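Local coordinates for protein metallo-carboxypeptidase (Pseudomonas aeruginosa, PDB 4A39) that is a zinc-dependent M14 metallocarboxypeptidase, probably removing C-terminal residues from peptides or proteins, and serves as a model for mammalian cytosolic carboxypeptidases, at residues A72-A86 and R97-F109. Residues are numbered along the deposited sequence; the frame is centred on the assembly and turned at random.
Sequences AGQSAYSHAWSGYQA and RVPSQYDADGLHF
Ala72 packs its CB 4.1 Å from Leu107 CB and also meets the edge of the Tyr102 ring, where the loop between strands 65-69 and 87-89 folds over the beta hairpin of strands 96-103 and 106-111. Both belong to the beta-sheet N-terminal domain of this cytosolic carboxypeptidase, and a type I turn, Asp103 to Gly106, closes the hairpin. Beyond Ala72, the Tyr102 hydroxyl lies beside Gly73 CA and takes up a water (Tyr102 OH to water O, 2.8 Å) that also reaches Ser78 OG weakly. Trp81 sets its CB over one face of the Tyr102 ring, 3.5 Å from the centroid, a CH-pi contact, while the two aromatic rings slant at 36° to each other. The indole is held by NE1, whose N-H is shared between Ala72 O and Ser75 OG; its six-membered ring packs obliquely against Leu107, Trp81 CZ3 lying 3.8 Å from Leu107 CD2. A type II turn from Trp81 to Tyr84 then leads the chain on past Ser100 toward Arg97. Tyr84 presents its ring edge to Leu107 CD2, chi1 of 171° carrying CG away from its own N and in beside the carbonyl carbon, and its hydroxyl bonds to Tyr122 O. Arg97 NH1 donates to Gln85 O in the carbonyl plane (2.8 Å); Arg97 NE also bonds to Thr362 O, and its NH2 to Phe351 O and Trp364 O, joining the hairpin to the chain that follows strand 343-350. At Ala86, CB sits over a face of Phe109, O accepts from Val98 N, and N donates to Ser100 OG (3.0 Å, 163° at the hydrogen), a hydroxyl that itself donates to Val98 O at 2.9 Å.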
loop_
_atom_site.group_PDB
_atom_site.type_symbol
_atom_site.label_atom_id
_atom_site.label_comp_id
_atom_site.label_asym_id
_atom_site.label_seq_id
_atom_site.Cartn_x
_atom_site.Cartn_y
_atom_site.Cartn_z
ATOM N N ALA A 72 -7.716 -17.384 -11.475
ATOM C CA ALA A 72 -8.149 -16.459 -10.429
ATOM C C ALA A 72 -8.762 -17.227 -9.251
ATOM O O ALA A 72 -8.641 -16.819 -8.097
ATOM C CB ALA A 72 -9.163 -15.464 -11.000
ATOM N N GLY A 73 -9.413 -18.347 -9.545
ATOM C CA GLY A 73 -10.026 -19.135 -8.488
ATOM C C GLY A 73 -9.043 -19.710 -7.480
ATOM O O GLY A 73 -9.439 -20.078 -6.372
ATOM N N GLN A 74 -7.768 -19.796 -7.854
ATOM C CA GLN A 74 -6.742 -20.338 -6.961
ATOM C C GLN A 74 -5.909 -19.251 -6.297
ATOM O O GLN A 74 -4.937 -19.553 -5.606
ATOM C CB GLN A 74 -5.782 -21.256 -7.726
ATOM C CG GLN A 74 -6.406 -22.487 -8.354
ATOM C CD GLN A 74 -5.372 -23.332 -9.079
ATOM O OE1 GLN A 74 -4.755 -22.887 -10.049
ATOM N NE2 GLN A 74 -5.172 -24.554 -8.603
ATOM N N SER A 75 -6.275 -17.989 -6.508
ATOM C CA SER A 75 -5.519 -16.887 -5.925
ATOM C C SER A 75 -5.629 -16.835 -4.403
ATOM O O SER A 75 -6.473 -17.500 -3.802
ATOM C CB SER A 75 -5.976 -15.553 -6.523
ATOM O OG SER A 75 -7.285 -15.219 -6.097
ATOM N N ALA A 76 -4.775 -16.023 -3.787
ATOM C CA ALA A 76 -4.747 -15.897 -2.333
ATOM C C ALA A 76 -6.065 -15.437 -1.724
ATOM O O ALA A 76 -6.441 -15.881 -0.638
ATOM C CB ALA A 76 -3.627 -14.946 -1.917
ATOM N N TYR A 77 -6.759 -14.543 -2.422
ATOM C CA TYR A 77 -8.026 -14.008 -1.940
ATOM C C TYR A 77 -9.044 -14.055 -3.075
ATOM O O TYR A 77 -9.552 -13.025 -3.525
ATOM C CB TYR A 77 -7.806 -12.574 -1.450
ATOM C CG TYR A 77 -6.651 -12.477 -0.477
ATOM C CD1 TYR A 77 -6.725 -13.072 0.781
ATOM C CD2 TYR A 77 -5.461 -11.845 -0.836
ATOM C CE1 TYR A 77 -5.638 -13.046 1.662
ATOM C CE2 TYR A 77 -4.370 -11.813 0.036
ATOM C CZ TYR A 77 -4.467 -12.417 1.281
ATOM O OH TYR A 77 -3.390 -12.406 2.145
ATOM N N SER A 78 -9.338 -15.272 -3.520
ATOM C CA SER A 78 -10.263 -15.495 -4.621
ATOM C C SER A 78 -11.683 -14.997 -4.398
ATOM O O SER A 78 -12.392 -14.709 -5.362
ATOM C CB SER A 78 -10.292 -16.984 -4.991
ATOM O OG SER A 78 -10.724 -17.789 -3.910
ATOM N N HIS A 79 -12.110 -14.889 -3.145
ATOM C CA HIS A 79 -13.462 -14.405 -2.891
ATOM C C HIS A 79 -13.542 -12.901 -3.135
ATOM O O HIS A 79 -14.629 -12.344 -3.272
ATOM C CB HIS A 79 -13.904 -14.729 -1.459
ATOM C CG HIS A 79 -15.306 -14.298 -1.149
ATOM N ND1 HIS A 79 -15.651 -12.979 -0.944
ATOM C CD2 HIS A 79 -16.455 -15.007 -1.049
ATOM C CE1 HIS A 79 -16.953 -12.894 -0.732
ATOM N NE2 HIS A 79 -17.464 -14.111 -0.791
ATOM N N ALA A 80 -12.387 -12.247 -3.220
ATOM C CA ALA A 80 -12.355 -10.803 -3.435
ATOM C C ALA A 80 -12.531 -10.382 -4.890
ATOM O O ALA A 80 -12.592 -9.186 -5.183
ATOM C CB ALA A 80 -11.053 -10.224 -2.890
ATOM N N TRP A 81 -12.614 -11.346 -5.805
ATOM C CA TRP A 81 -12.771 -11.006 -7.221
ATOM C C TRP A 81 -14.169 -10.498 -7.541
ATOM O O TRP A 81 -14.356 -9.730 -8.485
ATOM C CB TRP A 81 -12.456 -12.210 -8.114
ATOM C CG TRP A 81 -11.015 -12.644 -8.094
ATOM C CD1 TRP A 81 -10.533 -13.863 -7.710
ATOM C CD2 TRP A 81 -9.873 -11.871 -8.499
ATOM N NE1 TRP A 81 -9.165 -13.901 -7.850
ATOM C CE2 TRP A 81 -8.733 -12.694 -8.332
ATOM C CE3 TRP A 81 -9.701 -10.567 -8.986
ATOM C CZ2 TRP A 81 -7.437 -12.255 -8.636
ATOM C CZ3 TRP A 81 -8.409 -10.129 -9.287
ATOM C CH2 TRP A 81 -7.295 -10.975 -9.110
ATOM N N SER A 82 -15.150 -10.934 -6.762
ATOM C CA SER A 82 -16.522 -10.496 -6.975
ATOM C C SER A 82 -16.612 -8.991 -6.723
ATOM O O SER A 82 -16.198 -8.502 -5.671
ATOM C CB SER A 82 -17.468 -11.247 -6.034
ATOM O OG SER A 82 -18.805 -10.814 -6.205
ATOM N N GLY A 83 -17.137 -8.261 -7.703
ATOM C CA GLY A 83 -17.274 -6.822 -7.565
ATOM C C GLY A 83 -16.031 -6.036 -7.945
ATOM O O GLY A 83 -16.029 -4.803 -7.902
ATOM N N TYR A 84 -14.970 -6.744 -8.312
ATOM C CA TYR A 84 -13.723 -6.090 -8.695
ATOM C C TYR A 84 -13.655 -5.820 -10.194
ATOM O O TYR A 84 -13.959 -6.692 -11.009
ATOM C CB TYR A 84 -12.517 -6.944 -8.294
ATOM C CG TYR A 84 -11.223 -6.414 -8.868
ATOM C CD1 TYR A 84 -10.584 -5.314 -8.299
ATOM C CD2 TYR A 84 -10.695 -6.947 -10.043
ATOM C CE1 TYR A 84 -9.452 -4.745 -8.900
ATOM C CE2 TYR A 84 -9.572 -6.392 -10.648
ATOM C CZ TYR A 84 -8.960 -5.290 -10.077
ATOM O OH TYR A 84 -7.875 -4.728 -10.704
ATOM N N GLN A 85 -13.242 -4.606 -10.545
ATOM C CA GLN A 85 -13.098 -4.203 -11.939
ATOM C C GLN A 85 -11.618 -3.940 -12.203
ATOM O O GLN A 85 -10.992 -3.155 -11.492
ATOM C CB GLN A 85 -13.895 -2.922 -12.215
ATOM C CG GLN A 85 -15.381 -2.995 -11.865
ATOM C CD GLN A 85 -16.112 -4.104 -12.600
ATOM O OE1 GLN A 85 -16.402 -5.161 -12.033
ATOM N NE2 GLN A 85 -16.406 -3.870 -13.870
ATOM N N ALA A 86 -11.064 -4.602 -13.217
ATOM C CA ALA A 86 -9.656 -4.439 -13.576
ATOM C C ALA A 86 -9.348 -3.015 -14.027
ATOM O O ALA A 86 -10.225 -2.312 -14.521
ATOM C CB ALA A 86 -9.287 -5.415 -14.686
ATOM N N ARG A 97 -11.015 2.021 -15.121
ATOM C CA ARG A 97 -11.587 0.706 -14.842
ATOM C C ARG A 97 -12.322 0.180 -16.074
ATOM O O ARG A 97 -12.869 0.958 -16.862
ATOM C CB ARG A 97 -12.562 0.802 -13.661
ATOM C CG ARG A 97 -11.929 1.251 -12.342
ATOM C CD ARG A 97 -11.170 0.118 -11.652
ATOM N NE ARG A 97 -10.460 0.608 -10.468
ATOM C CZ ARG A 97 -10.123 -0.150 -9.428
ATOM N NH1 ARG A 97 -10.429 -1.441 -9.412
ATOM N NH2 ARG A 97 -9.476 0.384 -8.398
ATOM N N VAL A 98 -12.326 -1.140 -16.238
ATOM C CA VAL A 98 -13.002 -1.777 -17.364
ATOM C C VAL A 98 -13.997 -2.822 -16.865
ATOM O O VAL A 98 -13.814 -3.411 -15.801
ATOM C CB VAL A 98 -11.991 -2.461 -18.316
ATOM C CG1 VAL A 98 -11.110 -1.409 -18.983
ATOM C CG2 VAL A 98 -11.135 -3.461 -17.543
ATOM N N PRO A 99 -15.074 -3.060 -17.630
ATOM C CA PRO A 99 -16.098 -4.041 -17.257
ATOM C C PRO A 99 -15.482 -5.397 -16.921
ATOM O O PRO A 99 -14.756 -5.977 -17.733
ATOM C CB PRO A 99 -16.984 -4.100 -18.501
ATOM C CG PRO A 99 -16.904 -2.705 -19.028
ATOM C CD PRO A 99 -15.426 -2.380 -18.888
ATOM N N SER A 100 -15.778 -5.902 -15.728
ATOM C CA SER A 100 -15.234 -7.182 -15.292
ATOM C C SER A 100 -16.291 -8.042 -14.606
ATOM O O SER A 100 -17.232 -7.521 -14.009
ATOM C CB SER A 100 -14.071 -6.943 -14.322
ATOM O OG SER A 100 -13.141 -6.022 -14.867
ATOM N N GLN A 101 -16.132 -9.361 -14.709
ATOM C CA GLN A 101 -17.049 -10.308 -14.077
ATOM C C GLN A 101 -16.219 -11.460 -13.526
ATOM O O GLN A 101 -15.094 -11.692 -13.974
ATOM C CB GLN A 101 -18.054 -10.875 -15.084
ATOM C CG GLN A 101 -18.721 -9.866 -15.999
ATOM C CD GLN A 101 -17.839 -9.464 -17.164
ATOM O OE1 GLN A 101 -17.181 -10.310 -17.782
ATOM N NE2 GLN A 101 -17.837 -8.177 -17.485
ATOM N N TYR A 102 -16.781 -12.187 -12.565
ATOM C CA TYR A 102 -16.091 -13.318 -11.961
ATOM C C TYR A 102 -16.983 -14.554 -11.846
ATOM O O TYR A 102 -18.106 -14.478 -11.344
ATOM C CB TYR A 102 -15.577 -12.931 -10.565
ATOM C CG TYR A 102 -14.847 -14.052 -9.849
ATOM C CD1 TYR A 102 -13.628 -14.531 -10.325
ATOM C CD2 TYR A 102 -15.387 -14.644 -8.708
ATOM C CE1 TYR A 102 -12.961 -15.579 -9.680
ATOM C CE2 TYR A 102 -14.731 -15.690 -8.057
ATOM C CZ TYR A 102 -13.522 -16.151 -8.548
ATOM O OH TYR A 102 -12.875 -17.185 -7.905
ATOM N N ASP A 103 -16.482 -15.687 -12.329
ATOM C CA ASP A 103 -17.206 -16.953 -12.237
ATOM C C ASP A 103 -16.213 -18.109 -12.109
ATOM O O ASP A 103 -15.021 -17.886 -11.905
ATOM C CB ASP A 103 -18.132 -17.163 -13.444
ATOM C CG ASP A 103 -17.404 -17.105 -14.768
ATOM O OD1 ASP A 103 -16.231 -17.523 -14.824
ATOM O OD2 ASP A 103 -18.015 -16.655 -15.763
ATOM N N ALA A 104 -16.696 -19.341 -12.225
ATOM C CA ALA A 104 -15.832 -20.506 -12.082
ATOM C C ALA A 104 -14.693 -20.558 -13.091
ATOM O O ALA A 104 -13.685 -21.227 -12.855
ATOM C CB ALA A 104 -16.661 -21.783 -12.172
ATOM N N ASP A 105 -14.847 -19.852 -14.208
ATOM C CA ASP A 105 -13.823 -19.845 -15.249
ATOM C C ASP A 105 -12.708 -18.834 -14.966
ATOM O O ASP A 105 -11.655 -18.863 -15.611
ATOM C CB ASP A 105 -14.463 -19.558 -16.610
ATOM C CG ASP A 105 -13.480 -19.705 -17.758
ATOM O OD1 ASP A 105 -12.776 -20.736 -17.805
ATOM O OD2 ASP A 105 -13.414 -18.798 -18.615
ATOM N N GLY A 106 -12.944 -17.946 -14.003
ATOM C CA GLY A 106 -11.938 -16.961 -13.641
ATOM C C GLY A 106 -12.409 -15.521 -13.730
ATOM O O GLY A 106 -13.605 -15.261 -13.843
ATOM N N LEU A 107 -11.466 -14.582 -13.660
ATOM C CA LEU A 107 -11.799 -13.163 -13.768
ATOM C C LEU A 107 -11.821 -12.817 -15.246
ATOM O O LEU A 107 -10.895 -13.166 -15.978
ATOM C CB LEU A 107 -10.746 -12.288 -13.075
ATOM C CG LEU A 107 -11.006 -10.776 -13.156
ATOM C CD1 LEU A 107 -12.150 -10.412 -12.221
ATOM C CD2 LEU A 107 -9.758 -9.998 -12.784
ATOM N N HIS A 108 -12.877 -12.133 -15.679
ATOM C CA HIS A 108 -13.013 -11.728 -17.071
ATOM C C HIS A 108 -13.165 -10.215 -17.161
ATOM O O HIS A 108 -13.789 -9.598 -16.303
ATOM C CB HIS A 108 -14.259 -12.358 -17.707
ATOM C CG HIS A 108 -14.369 -13.838 -17.505
ATOM N ND1 HIS A 108 -15.106 -14.400 -16.486
ATOM C CD2 HIS A 108 -13.822 -14.870 -18.190
ATOM C CE1 HIS A 108 -15.009 -15.718 -16.552
ATOM N NE2 HIS A 108 -14.234 -16.028 -17.577
ATOM N N PHE A 109 -12.580 -9.620 -18.195
ATOM C CA PHE A 109 -12.737 -8.194 -18.428
ATOM C C PHE A 109 -12.641 -7.919 -19.924
ATOM O O PHE A 109 -11.942 -8.631 -20.654
ATOM C CB PHE A 109 -11.743 -7.353 -17.594
ATOM C CG PHE A 109 -10.306 -7.806 -17.659
ATOM C CD1 PHE A 109 -9.438 -7.286 -18.616
ATOM C CD2 PHE A 109 -9.802 -8.683 -16.703
ATOM C CE1 PHE A 109 -8.083 -7.629 -18.616
ATOM C CE2 PHE A 109 -8.445 -9.035 -16.694
ATOM C CZ PHE A 109 -7.587 -8.505 -17.651
HETATM O O HOH W 1 -13.741 -17.970 -5.379
#